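Local coordinates for Lmo1340 protein (Listeria monocytogenes, PDB 4NLM) that is of unknown function but is probably a surface lipoprotein, built on a YqgU-like beta-propeller domain, at residues A[285-290]-A[335-340]; A[271-276]-A[300-305]; A[203-208]-A[231-236]; A[59-64]-A[354-359]. All blocks are in the same frame, centred on the assembly; numbering follows the deposited sequence. Where two conformers were deposited one is given.

How the interactions relate
All four contacts are buried: interactions 1, 3 and 4 join strands of different sheets, and interaction 2 joins the loop 271-276 to strand 302-308. No ligand or active site is known to which they could be tied. Interactions 1 and 2 lie close, with centres about 5 Å apart, and join through backbone bonds such as Val-288 N to Lys-303 O (2.9 Å). Interaction 2 also meets interaction 3, where Phe-275 CZ packs on Leu-234 CD2 at 3.9 Å. On the other flank, Leu-336 CD2 of interaction 1 lies 4.0 Å from Leu-355 CD2 of interaction 4. In space the order is 3, 2, 1, 4, with the end centres about 35 Å apart.

Interaction 1 (A[285-290]-A[335-340]); sequences LTFVPY and VLYGYL
With chi1 at -69°, Phe-287 has its CG anti to its own carbonyl carbon and sends its ring toward 335-340, while Tyr-337, its CG anti to the backbone N (chi1 173°), swings its ring across to meet it. The two side chains cross at about a right angle: Phe-287 CZ sits 3.6 Å from Tyr-337 CE1 and 4.1 Å from its CD1. Two residues earlier on each strand, Leu-285 and Val-335 meet tip to tip, and the 3.5 Å between Leu-285 CD1 and Val-335 CG2 is a close approach for two methyl carbons. Strands 284-289 and 334-337 belong to separate sheets of the beta-propeller, and both pairs pack side chain to side chain between them, each of the four residues also touching Ile-326. The phenol of Tyr-337 is satisfied beyond the contact, its OH hydrogen-bonded to the carbonyl of Asp-322.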
loop_
_atom_site.group_PDB
_atom_site.type_symbol
_atom_site.label_atom_id
_atom_site.label_comp_id
_atom_site.label_asym_id
_atom_site.label_seq_id
_atom_site.Cartn_x
_atom_site.Cartn_y
_atom_site.Cartn_z
ATOM N N LEU A 285 -10.584 -5.122 -5.343
ATOM C CA LEU A 285 -11.379 -5.204 -4.091
ATOM C C LEU A 285 -11.466 -3.860 -3.435
ATOM O O LEU A 285 -10.455 -3.191 -3.245
ATOM C CB LEU A 285 -10.676 -6.132 -3.115
ATOM C CG LEU A 285 -10.495 -7.577 -3.537
ATOM C CD1 LEU A 285 -9.515 -8.317 -2.642
ATOM C CD2 LEU A 285 -11.824 -8.270 -3.532
ATOM N N THR A 286 -12.686 -3.451 -3.089
ATOM C CA THR A 286 -12.874 -2.167 -2.415
ATOM C C THR A 286 -14.076 -2.216 -1.501
ATOM O O THR A 286 -15.046 -2.937 -1.757
ATOM C CB THR A 286 -13.083 -1.019 -3.431
ATOM O OG1 THR A 286 -13.150 0.243 -2.773
ATOM C CG2 THR A 286 -14.267 -1.249 -4.342
ATOM N N PHE A 287 -14.023 -1.410 -0.453
ATOM C CA PHE A 287 -15.222 -1.109 0.312
ATOM C C PHE A 287 -16.041 -0.083 -0.456
ATOM O O PHE A 287 -15.513 0.781 -1.189
ATOM C CB PHE A 287 -14.881 -0.639 1.749
ATOM C CG PHE A 287 -14.340 -1.745 2.544
ATOM C CD1 PHE A 287 -15.213 -2.666 3.120
ATOM C CD2 PHE A 287 -12.984 -1.915 2.731
ATOM C CE1 PHE A 287 -14.725 -3.742 3.802
ATOM C CE2 PHE A 287 -12.507 -2.981 3.414
ATOM C CZ PHE A 287 -13.383 -3.894 3.980
ATOM N N VAL A 288 -17.358 -0.179 -0.282
ATOM C CA VAL A 288 -18.318 0.678 -0.942
ATOM C C VAL A 288 -19.396 1.051 0.090
ATOM O O VAL A 288 -19.913 0.176 0.740
ATOM C CB VAL A 288 -18.976 -0.057 -2.136
ATOM C CG1 VAL A 288 -20.018 0.770 -2.813
ATOM C CG2 VAL A 288 -17.944 -0.433 -3.170
ATOM N N PRO A 289 -19.772 2.331 0.156
ATOM C CA PRO A 289 -20.831 2.721 1.073
ATOM C C PRO A 289 -22.192 2.342 0.525
ATOM O O PRO A 289 -22.362 2.232 -0.667
ATOM C CB PRO A 289 -20.715 4.260 1.122
ATOM C CG PRO A 289 -19.463 4.592 0.394
ATOM C CD PRO A 289 -19.199 3.489 -0.547
ATOM N N TYR A 290 -23.166 2.225 1.414
ATOM C CA TYR A 290 -24.528 1.942 1.014
ATOM C C TYR A 290 -25.283 3.153 0.484
ATOM O O TYR A 290 -26.256 3.006 -0.247
ATOM C CB TYR A 290 -25.312 1.322 2.158
ATOM C CG TYR A 290 -24.862 -0.067 2.462
ATOM C CD1 TYR A 290 -25.125 -1.095 1.572
ATOM C CD2 TYR A 290 -24.181 -0.363 3.613
ATOM C CE1 TYR A 290 -24.711 -2.366 1.831
ATOM C CE2 TYR A 290 -23.737 -1.645 3.876
ATOM C CZ TYR A 290 -24.015 -2.658 2.951
ATOM O OH TYR A 290 -23.634 -3.942 3.228
ATOM N N VAL A 335 -7.249 -12.430 1.764
ATOM C CA VAL A 335 -7.015 -10.988 1.837
ATOM C C VAL A 335 -6.819 -10.614 3.300
ATOM O O VAL A 335 -7.648 -10.944 4.162
ATOM C CB VAL A 335 -8.226 -10.246 1.255
ATOM C CG1 VAL A 335 -8.138 -8.744 1.471
ATOM C CG2 VAL A 335 -8.413 -10.582 -0.214
ATOM N N LEU A 336 -5.701 -9.967 3.599
ATOM C CA LEU A 336 -5.479 -9.433 4.956
ATOM C C LEU A 336 -6.410 -8.268 5.146
ATOM O O LEU A 336 -6.632 -7.468 4.256
ATOM C CB LEU A 336 -4.031 -9.009 5.128
ATOM C CG LEU A 336 -3.013 -10.161 5.161
ATOM C CD1 LEU A 336 -1.606 -9.630 4.938
ATOM C CD2 LEU A 336 -3.112 -10.917 6.479
ATOM N N TYR A 337 -6.901 -8.134 6.383
ATOM C CA TYR A 337 -7.871 -7.113 6.728
ATOM C C TYR A 337 -7.562 -6.503 8.088
ATOM O O TYR A 337 -7.265 -7.231 9.027
ATOM C CB TYR A 337 -9.285 -7.733 6.781
ATOM C CG TYR A 337 -10.388 -6.826 7.295
ATOM C CD1 TYR A 337 -10.783 -5.728 6.589
ATOM C CD2 TYR A 337 -11.021 -7.073 8.514
ATOM C CE1 TYR A 337 -11.778 -4.895 7.028
ATOM C CE2 TYR A 337 -12.028 -6.250 8.995
ATOM C CZ TYR A 337 -12.406 -5.154 8.259
ATOM O OH TYR A 337 -13.399 -4.330 8.781
ATOM N N GLY A 338 -7.686 -5.183 8.156
ATOM C CA GLY A 338 -7.578 -4.447 9.434
ATOM C C GLY A 338 -6.425 -3.494 9.439
ATOM O O GLY A 338 -5.458 -3.653 8.667
ATOM N N TYR A 339 -6.445 -2.554 10.375
ATOM C CA TYR A 339 -5.347 -1.631 10.491
ATOM C C TYR A 339 -4.034 -2.328 10.806
ATOM O O TYR A 339 -2.960 -1.800 10.435
ATOM C CB TYR A 339 -5.646 -0.555 11.565
ATOM C CG TYR A 339 -6.690 0.432 11.070
ATOM C CD1 TYR A 339 -6.346 1.404 10.137
ATOM C CD2 TYR A 339 -7.996 0.353 11.466
ATOM C CE1 TYR A 339 -7.276 2.264 9.618
ATOM C CE2 TYR A 339 -8.956 1.238 10.975
ATOM C CZ TYR A 339 -8.583 2.197 10.060
ATOM O OH TYR A 339 -9.488 3.082 9.538
ATOM N N LEU A 340 -4.079 -3.495 11.460
ATOM C CA LEU A 340 -2.876 -4.248 11.794
ATOM C C LEU A 340 -2.752 -5.546 10.960
ATOM O O LEU A 340 -1.874 -6.358 11.242
ATOM C CB LEU A 340 -2.827 -4.566 13.279
ATOM C CG LEU A 340 -2.920 -3.360 14.178
ATOM C CD1 LEU A 340 -2.792 -3.821 15.616
ATOM C CD2 LEU A 340 -1.871 -2.299 13.869
#

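Interaction 2 (A[271-276]-A[300-305]); sequences FVPYFD and KEYKLV
Within 300-305 it is Tyr-302 that meets Phe-271 and Pro-273, the preceding Glu-301 turning a carboxylate toward that of Glu-264, a closeness of like charges that could raise the proton affinity of one of them. The Tyr-302 side chain, CG anti to the carbonyl carbon (chi1 -57°), extends toward 271-276. Its OH lies 3.6 Å from Phe-271 CE2 and 4.1 Å from Phe-271 CD2, so the hydroxyl lies against the CD2-CE2 bond of the phenyl ring, with the two side chains crossing obliquely. On the tyrosine ring itself, Tyr-302 CE2 is 4.2 Å from Pro-273 CG, these two side chains crossing at about a right angle. The hydroxyl is hydrogen-bonded to Glu-264 OE1, which ties down the polar end of a buried ring. Next, the backbone of Lys-303 bonds to Val-288, and Val-305 lays its side chain on Thr-286 and Val-288 of the adjacent strand 284-289. That strand also bonds to Tyr-274 and Asp-276 through its backbone, so Tyr-302 reaches past it; 271-276 runs alongside in the place of a further, innermost strand, consistent with a beta-propeller blade.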
loop_
_atom_site.group_PDB
_atom_site.type_symbol
_atom_site.label_atom_id
_atom_site.label_comp_id
_atom_site.label_asym_id
_atom_site.label_seq_id
_atom_site.Cartn_x
_atom_site.Cartn_y
_atom_site.Cartn_z
ATOM N N PHE A 271 -14.561 11.453 0.872
ATOM C CA PHE A 271 -13.956 10.381 1.643
ATOM C C PHE A 271 -13.798 9.176 0.715
ATOM O O PHE A 271 -14.747 8.783 0.054
ATOM C CB PHE A 271 -14.841 9.985 2.832
ATOM C CG PHE A 271 -14.264 8.866 3.636
ATOM C CD1 PHE A 271 -13.213 9.093 4.507
ATOM C CD2 PHE A 271 -14.721 7.580 3.478
ATOM C CE1 PHE A 271 -12.658 8.068 5.233
ATOM C CE2 PHE A 271 -14.177 6.548 4.209
ATOM C CZ PHE A 271 -13.138 6.787 5.084
ATOM N N VAL A 272 -12.607 8.584 0.640
ATOM C CA VAL A 272 -12.386 7.436 -0.241
ATOM C C VAL A 272 -12.187 6.204 0.631
ATOM O O VAL A 272 -11.244 6.130 1.417
ATOM C CB VAL A 272 -11.174 7.650 -1.131
ATOM C CG1 VAL A 272 -10.991 6.452 -2.052
ATOM C CG2 VAL A 272 -11.349 8.915 -1.960
ATOM N N PRO A 273 -13.061 5.204 0.499
ATOM C CA PRO A 273 -12.884 3.993 1.268
ATOM C C PRO A 273 -11.620 3.238 0.867
ATOM O O PRO A 273 -11.040 3.466 -0.221
ATOM C CB PRO A 273 -14.136 3.172 0.937
ATOM C CG PRO A 273 -15.137 4.181 0.510
ATOM C CD PRO A 273 -14.333 5.203 -0.233
ATOM N N TYR A 274 -11.172 2.316 1.700
ATOM C CA TYR A 274 -10.017 1.524 1.371
ATOM C C TYR A 274 -10.260 0.576 0.190
ATOM O O TYR A 274 -11.337 -0.005 0.036
ATOM C CB TYR A 274 -9.547 0.687 2.558
ATOM C CG TYR A 274 -8.958 1.525 3.667
ATOM C CD1 TYR A 274 -7.715 2.125 3.499
ATOM C CD2 TYR A 274 -9.629 1.737 4.866
ATOM C CE1 TYR A 274 -7.167 2.916 4.493
ATOM C CE2 TYR A 274 -9.094 2.524 5.864
ATOM C CZ TYR A 274 -7.864 3.106 5.677
ATOM O OH TYR A 274 -7.346 3.903 6.679
ATOM N N PHE A 275 -9.215 0.387 -0.626
ATOM C CA PHE A 275 -9.177 -0.611 -1.669
ATOM C C PHE A 275 -7.880 -1.384 -1.528
ATOM O O PHE A 275 -6.911 -0.924 -0.937
ATOM C CB PHE A 275 -9.378 -0.019 -3.080
ATOM C CG PHE A 275 -8.309 0.946 -3.504
ATOM C CD1 PHE A 275 -7.093 0.506 -4.069
ATOM C CD2 PHE A 275 -8.527 2.301 -3.382
ATOM C CE1 PHE A 275 -6.131 1.430 -4.432
ATOM C CE2 PHE A 275 -7.552 3.215 -3.749
ATOM C CZ PHE A 275 -6.368 2.775 -4.296
ATOM N N ASP A 276 -7.858 -2.574 -2.108
ATOM C CA ASP A 276 -6.657 -3.424 -2.117
ATOM C C ASP A 276 -5.693 -2.913 -3.156
ATOM O O ASP A 276 -6.002 -2.847 -4.348
ATOM C CB ASP A 276 -7.101 -4.847 -2.444
ATOM C CG ASP A 276 -5.977 -5.798 -2.775
ATOM O OD1 ASP A 276 -4.860 -5.644 -2.258
ATOM O OD2 ASP A 276 -6.246 -6.718 -3.586
ATOM N N LYS A 300 -20.923 -0.712 10.480
ATOM C CA LYS A 300 -21.576 -1.551 9.466
ATOM C C LYS A 300 -22.012 -0.741 8.234
ATOM O O LYS A 300 -23.005 -1.037 7.575
ATOM C CB LYS A 300 -22.798 -2.253 10.093
ATOM C CG LYS A 300 -22.435 -3.265 11.168
ATOM C CD LYS A 300 -23.659 -3.898 11.829
ATOM C CE LYS A 300 -23.233 -4.850 12.935
ATOM N NZ LYS A 300 -24.376 -5.620 13.498
ATOM N N GLU A 301 -21.222 0.247 7.891
ATOM C CA GLU A 301 -21.632 1.189 6.890
ATOM C C GLU A 301 -21.192 0.826 5.483
ATOM O O GLU A 301 -21.533 1.571 4.574
ATOM C CB GLU A 301 -21.052 2.511 7.351
ATOM C CG GLU A 301 -21.199 3.807 6.563
ATOM C CD GLU A 301 -20.523 4.967 7.307
ATOM O OE1 GLU A 301 -20.063 5.945 6.675
ATOM O OE2 GLU A 301 -20.417 4.902 8.553
ATOM N N TYR A 302 -20.519 -0.318 5.307
ATOM C CA TYR A 302 -19.928 -0.658 3.998
ATOM C C TYR A 302 -20.182 -2.084 3.626
ATOM O O TYR A 302 -20.414 -2.934 4.463
ATOM C CB TYR A 302 -18.406 -0.431 4.025
ATOM C CG TYR A 302 -18.014 0.967 4.391
ATOM C CD1 TYR A 302 -17.890 1.331 5.699
ATOM C CD2 TYR A 302 -17.819 1.952 3.431
ATOM C CE1 TYR A 302 -17.604 2.624 6.075
ATOM C CE2 TYR A 302 -17.501 3.259 3.809
ATOM C CZ TYR A 302 -17.420 3.590 5.141
ATOM O OH TYR A 302 -17.119 4.888 5.516
ATOM N N LYS A 303 -20.049 -2.321 2.327
ATOM C CA LYS A 303 -19.906 -3.686 1.816
ATOM C C LYS A 303 -18.544 -3.800 1.138
ATOM O O LYS A 303 -17.997 -2.838 0.653
ATOM C CB LYS A 303 -20.990 -4.072 0.862
ATOM C CG LYS A 303 -21.291 -3.069 -0.169
ATOM C CD LYS A 303 -22.304 -3.652 -1.131
ATOM C CE LYS A 303 -22.839 -2.594 -2.045
ATOM N NZ LYS A 303 -23.891 -3.208 -2.922
ATOM N N LEU A 304 -18.021 -5.006 1.200
ATOM C CA LEU A 304 -16.767 -5.343 0.530
ATOM C C LEU A 304 -17.131 -5.977 -0.797
ATOM O O LEU A 304 -17.817 -7.004 -0.845
ATOM C CB LEU A 304 -15.968 -6.310 1.359
ATOM C CG LEU A 304 -14.670 -6.773 0.698
ATOM C CD1 LEU A 304 -13.730 -5.618 0.428
ATOM C CD2 LEU A 304 -14.015 -7.799 1.597
ATOM N N VAL A 305 -16.662 -5.380 -1.879
ATOM C CA VAL A 305 -16.953 -5.944 -3.176
ATOM C C VAL A 305 -15.693 -6.283 -3.923
ATOM O O VAL A 305 -14.595 -5.811 -3.621
ATOM C CB VAL A 305 -17.780 -4.997 -4.037
ATOM C CG1 VAL A 305 -19.050 -4.597 -3.311
ATOM C CG2 VAL A 305 -16.963 -3.788 -4.475
#

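Interaction 3 (A[203-208]-A[231-236]); sequences GNLYLQ and NVLLTI
Leu-205 and Thr-235 lie aslant to each other, touching by methyl groups alone: Leu-205 CD1 is 3.7 Å from Thr-235 CG2. The threonine presents its methyl because OG1 sits between the backbone N and the carbonyl carbon (chi1 59°), which places CG2 beside the N and on the side facing the leucine. Its hydroxyl has a weak hydrogen bond to Arg-249 NH1. The same Leu-205 CD1 also approaches Leu-233, two residues before Thr-235 on its strand, with 4.5 Å to Leu-233 CD2, a looser apolar contact. One branch of a single leucine therefore touches two side chains on the same face of strand 232-238; Leu-205 has a second conformer, so this describes one of its positions. Between the backbones, Leu-205 CA and Thr-235 CA are 9.4 Å apart, the spacing of stacked sheets rather than paired strands. Strand 203-209 runs between 189-194 and 212-223 in one antiparallel sheet, strand 232-238 between 225-229 and 243-249 in the next, and the contact packs these successive propeller sheets together.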
loop_
_atom_site.group_PDB
_atom_site.type_symbol
_atom_site.label_atom_id
_atom_site.label_comp_id
_atom_site.label_asym_id
_atom_site.label_seq_id
_atom_site.Cartn_x
_atom_site.Cartn_y
_atom_site.Cartn_z
ATOM N N GLY A 203 -6.598 17.110 -9.416
ATOM C CA GLY A 203 -5.404 17.536 -10.142
ATOM C C GLY A 203 -5.442 16.940 -11.529
ATOM O O GLY A 203 -6.449 16.385 -11.944
ATOM N N ASN A 204 -4.343 17.062 -12.256
ATOM C CA ASN A 204 -4.226 16.481 -13.587
ATOM C C ASN A 204 -3.069 15.502 -13.569
ATOM O O ASN A 204 -2.026 15.794 -12.989
ATOM C CB ASN A 204 -4.036 17.599 -14.604
ATOM C CG ASN A 204 -5.264 18.470 -14.704
ATOM O OD1 ASN A 204 -6.310 18.002 -15.131
ATOM N ND2 ASN A 204 -5.159 19.723 -14.279
ATOM N N LEU A 205 -3.265 14.334 -14.168
ATOM C CA LEU A 205 -2.234 13.300 -14.182
ATOM C C LEU A 205 -1.297 13.470 -15.354
ATOM O O LEU A 205 -1.753 13.581 -16.482
ATOM C CB LEU A 205 -2.849 11.923 -14.286
ATOM C CG LEU A 205 -3.849 11.488 -13.250
ATOM C CD1 LEU A 205 -4.132 10.015 -13.438
ATOM C CD2 LEU A 205 -3.257 11.737 -11.877
ATOM N N TYR A 206 0.001 13.456 -15.050
ATOM C CA TYR A 206 1.064 13.599 -16.019
ATOM C C TYR A 206 1.975 12.387 -15.992
ATOM O O TYR A 206 2.226 11.802 -14.950
ATOM C CB TYR A 206 1.904 14.842 -15.700
ATOM C CG TYR A 206 1.215 16.120 -16.057
ATOM C CD1 TYR A 206 0.353 16.724 -15.175
ATOM C CD2 TYR A 206 1.442 16.736 -17.278
ATOM C CE1 TYR A 206 -0.290 17.902 -15.489
ATOM C CE2 TYR A 206 0.802 17.920 -17.605
ATOM C CZ TYR A 206 -0.072 18.490 -16.706
ATOM O OH TYR A 206 -0.714 19.669 -17.004
ATOM N N LEU A 207 2.480 12.030 -17.172
ATOM C CA LEU A 207 3.457 10.958 -17.348
ATOM C C LEU A 207 4.792 11.611 -17.719
ATOM O O LEU A 207 4.827 12.555 -18.513
ATOM C CB LEU A 207 3.071 10.040 -18.502
ATOM C CG LEU A 207 3.966 8.827 -18.767
ATOM C CD1 LEU A 207 3.965 7.868 -17.584
ATOM C CD2 LEU A 207 3.510 8.087 -20.022
ATOM N N GLN A 208 5.878 11.123 -17.146
ATOM C CA GLN A 208 7.206 11.644 -17.478
ATOM C C GLN A 208 8.256 10.596 -17.256
ATOM O O GLN A 208 8.109 9.680 -16.462
ATOM C CB GLN A 208 7.547 12.839 -16.593
ATOM C CG GLN A 208 7.280 12.594 -15.113
ATOM C CD GLN A 208 6.143 13.447 -14.543
ATOM O OE1 GLN A 208 6.248 14.688 -14.574
ATOM N NE2 GLN A 208 5.078 12.809 -13.978
ATOM N N ASN A 231 0.013 -3.343 -14.520
ATOM C CA ASN A 231 -0.214 -2.684 -15.800
ATOM C C ASN A 231 -1.570 -2.029 -15.941
ATOM O O ASN A 231 -2.013 -1.725 -17.038
ATOM C CB ASN A 231 0.030 -3.653 -16.971
ATOM C CG ASN A 231 1.440 -4.229 -16.976
ATOM O OD1 ASN A 231 1.623 -5.444 -17.063
ATOM N ND2 ASN A 231 2.437 -3.362 -16.851
ATOM N N VAL A 232 -2.243 -1.816 -14.819
ATOM C CA VAL A 232 -3.532 -1.130 -14.810
ATOM C C VAL A 232 -3.384 0.178 -14.056
ATOM O O VAL A 232 -2.824 0.188 -12.979
ATOM C CB VAL A 232 -4.623 -1.983 -14.153
ATOM C CG1 VAL A 232 -5.941 -1.220 -14.046
ATOM C CG2 VAL A 232 -4.798 -3.270 -14.936
ATOM N N LEU A 233 -3.879 1.255 -14.652
ATOM C CA LEU A 233 -3.963 2.540 -14.008
ATOM C C LEU A 233 -5.406 2.709 -13.532
ATOM O O LEU A 233 -6.355 2.697 -14.327
ATOM C CB LEU A 233 -3.637 3.678 -14.972
ATOM C CG LEU A 233 -3.957 5.099 -14.533
ATOM C CD1 LEU A 233 -3.164 5.470 -13.282
ATOM C CD2 LEU A 233 -3.706 6.142 -15.610
ATOM N N LEU A 234 -5.558 2.849 -12.227
ATOM C CA LEU A 234 -6.826 3.143 -11.565
ATOM C C LEU A 234 -6.896 4.636 -11.307
ATOM O O LEU A 234 -5.925 5.220 -10.820
ATOM C CB LEU A 234 -6.890 2.446 -10.216
ATOM C CG LEU A 234 -8.049 2.886 -9.308
ATOM C CD1 LEU A 234 -9.371 2.372 -9.864
ATOM C CD2 LEU A 234 -7.819 2.460 -7.859
ATOM N N THR A 235 -7.996 5.255 -11.686
ATOM C CA THR A 235 -8.256 6.627 -11.324
ATOM C C THR A 235 -9.569 6.705 -10.558
ATOM O O THR A 235 -10.486 5.921 -10.783
ATOM C CB THR A 235 -8.280 7.605 -12.503
ATOM O OG1 THR A 235 -9.282 7.221 -13.421
ATOM C CG2 THR A 235 -6.931 7.648 -13.226
ATOM N N ILE A 236 -9.653 7.680 -9.661
ATOM C CA ILE A 236 -10.860 7.942 -8.874
ATOM C C ILE A 236 -11.165 9.425 -9.015
ATOM O O ILE A 236 -10.277 10.265 -8.858
ATOM C CB ILE A 236 -10.657 7.569 -7.394
ATOM C CG1 ILE A 236 -10.237 6.104 -7.243
ATOM C CG2 ILE A 236 -11.914 7.825 -6.580
ATOM C CD1 ILE A 236 -9.893 5.680 -5.819
#

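Interaction 4 (A[59-64]-A[354-359]); sequences VLLQTK and NLINTP
Val-59 and Leu-355 supply one of two aliphatic contacts, reaching toward each other tip to tip. Leu-355 CD2 sits against both branches of the valine, 4.0 Å from Val-59 CG2 and 4.2 Å from Val-59 CG1. In the second, Leu-61 and Ile-356 approach aslant, and their terminal methyls, Leu-61 CD1 and Ile-356 CD1, are 4.1 Å apart. Adjacent residues 355 and 356 can both face 59-64 because Leu-355 leaves the extended conformation, its psi being -45°, whereas Val-59 and Leu-61 are two apart on a regular strand. Apolar neighbours widen the cluster: Ile-76 touches Val-59 and Leu-355, and Ile-42 touches Leu-61 and Ile-356.

The polar bonds named here stay within each sheet. The backbones of Val-59 and Leu-61 bond to Leu-74 and Glu-72 of strand 68-75, and Asn-354 OD1 is hydrogen-bonded to Lys-343 NZ. Strand 352-357 itself lies beside the early strand 40-41, so this propeller sheet combines the two ends of the chain. Methyl groups alone carry the contact with 59-64, which implies that these two sheets are held here by hydrophobic burial and shape rather than by directional bonds.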
loop_
_atom_site.group_PDB
_atom_site.type_symbol
_atom_site.label_atom_id
_atom_site.label_comp_id
_atom_site.label_asym_id
_atom_site.label_seq_id
_atom_site.Cartn_x
_atom_site.Cartn_y
_atom_site.Cartn_z
ATOM N N VAL A 59 2.992 -14.637 6.159
ATOM C CA VAL A 59 2.975 -13.204 6.303
ATOM C C VAL A 59 4.228 -12.745 7.046
ATOM O O VAL A 59 4.901 -13.539 7.689
ATOM C CB VAL A 59 1.724 -12.711 7.054
ATOM C CG1 VAL A 59 0.494 -13.120 6.266
ATOM C CG2 VAL A 59 1.696 -13.189 8.511
ATOM N N LEU A 60 4.508 -11.452 6.905
ATOM C CA LEU A 60 5.559 -10.785 7.665
ATOM C C LEU A 60 4.976 -10.207 8.970
ATOM O O LEU A 60 4.142 -9.352 8.904
ATOM C CB LEU A 60 6.205 -9.684 6.815
ATOM C CG LEU A 60 7.319 -8.887 7.481
ATOM C CD1 LEU A 60 8.440 -9.784 7.911
ATOM C CD2 LEU A 60 7.805 -7.778 6.573
ATOM N N LEU A 61 5.451 -10.769 10.062
ATOM C CA LEU A 61 5.007 -10.418 11.418
ATOM C C LEU A 61 6.031 -9.559 12.112
ATOM O O LEU A 61 7.196 -9.907 12.189
ATOM C CB LEU A 61 4.811 -11.716 12.201
ATOM C CG LEU A 61 4.454 -11.574 13.657
ATOM C CD1 LEU A 61 3.135 -10.840 13.899
ATOM C CD2 LEU A 61 4.447 -12.923 14.365
ATOM N N GLN A 62 5.560 -8.446 12.668
ATOM C CA GLN A 62 6.383 -7.497 13.432
ATOM C C GLN A 62 5.899 -7.450 14.879
ATOM O O GLN A 62 4.733 -7.175 15.155
ATOM C CB GLN A 62 6.283 -6.126 12.798
ATOM C CG GLN A 62 7.182 -5.073 13.454
ATOM C CD GLN A 62 6.950 -3.709 12.884
ATOM O OE1 GLN A 62 6.569 -3.573 11.720
ATOM N NE2 GLN A 62 7.238 -2.681 13.672
ATOM N N THR A 63 6.831 -7.738 15.780
ATOM C CA THR A 63 6.572 -7.700 17.225
ATOM C C THR A 63 7.737 -6.945 17.870
ATOM O O THR A 63 8.769 -6.697 17.237
ATOM C CB THR A 63 6.503 -9.105 17.818
ATOM O OG1 THR A 63 7.720 -9.823 17.587
ATOM C CG2 THR A 63 5.327 -9.907 17.267
ATOM N N LYS A 64 7.559 -6.571 19.133
ATOM C CA LYS A 64 8.597 -5.829 19.858
ATOM C C LYS A 64 8.586 -6.204 21.321
ATOM O O LYS A 64 7.522 -6.254 21.969
ATOM C CB LYS A 64 8.389 -4.310 19.731
ATOM C CG LYS A 64 9.501 -3.488 20.372
ATOM C CD LYS A 64 9.317 -2.001 20.158
ATOM C CE LYS A 64 10.395 -1.215 20.887
ATOM N NZ LYS A 64 10.135 0.250 20.843
ATOM N N ASN A 354 -9.244 -15.068 12.340
ATOM C CA ASN A 354 -8.316 -14.302 13.144
ATOM C C ASN A 354 -6.947 -14.925 12.950
ATOM O O ASN A 354 -6.731 -16.096 13.219
ATOM C CB ASN A 354 -8.712 -14.391 14.609
ATOM C CG ASN A 354 -10.017 -13.684 14.910
ATOM O OD1 ASN A 354 -10.331 -12.656 14.330
ATOM N ND2 ASN A 354 -10.777 -14.228 15.849
ATOM N N LEU A 355 -6.027 -14.150 12.407
ATOM C CA LEU A 355 -4.653 -14.606 12.200
ATOM C C LEU A 355 -3.814 -14.342 13.468
ATOM O O LEU A 355 -3.020 -15.183 13.878
ATOM C CB LEU A 355 -4.064 -13.921 10.976
ATOM C CG LEU A 355 -2.607 -14.214 10.688
ATOM C CD1 LEU A 355 -2.382 -15.704 10.473
ATOM C CD2 LEU A 355 -2.201 -13.422 9.461
ATOM N N ILE A 356 -3.976 -13.150 14.033
ATOM C CA ILE A 356 -3.307 -12.782 15.272
ATOM C C ILE A 356 -4.389 -12.533 16.309
ATOM O O ILE A 356 -5.244 -11.664 16.120
ATOM C CB ILE A 356 -2.438 -11.499 15.153
ATOM C CG1 ILE A 356 -1.496 -11.561 13.938
ATOM C CG2 ILE A 356 -1.678 -11.260 16.456
ATOM C CD1 ILE A 356 -0.483 -12.663 13.971
ATOM N N ASN A 357 -4.364 -13.315 17.383
ATOM C CA ASN A 357 -5.357 -13.224 18.437
ATOM C C ASN A 357 -4.832 -12.446 19.601
ATOM O O ASN A 357 -3.713 -12.667 20.052
ATOM C CB ASN A 357 -5.719 -14.626 18.930
ATOM C CG ASN A 357 -6.539 -15.409 17.915
ATOM O OD1 ASN A 357 -7.534 -14.909 17.409
ATOM N ND2 ASN A 357 -6.148 -16.645 17.649
ATOM N N THR A 358 -5.655 -11.534 20.095
ATOM C CA THR A 358 -5.317 -10.791 21.283
ATOM C C THR A 358 -5.780 -11.679 22.446
ATOM O O THR A 358 -6.858 -12.253 22.365
ATOM C CB THR A 358 -6.109 -9.472 21.367
ATOM O OG1 THR A 358 -7.497 -9.758 21.581
ATOM C CG2 THR A 358 -5.962 -8.651 20.104
ATOM N N PRO A 359 -4.938 -11.872 23.478
ATOM C CA PRO A 359 -5.512 -12.600 24.644
ATOM C C PRO A 359 -6.804 -11.943 25.138
ATOM O O PRO A 359 -6.909 -10.737 25.122
ATOM C CB PRO A 359 -4.433 -12.456 25.726
ATOM C CG PRO A 359 -3.179 -12.098 24.994
ATOM C CD PRO A 359 -3.607 -11.325 23.776
#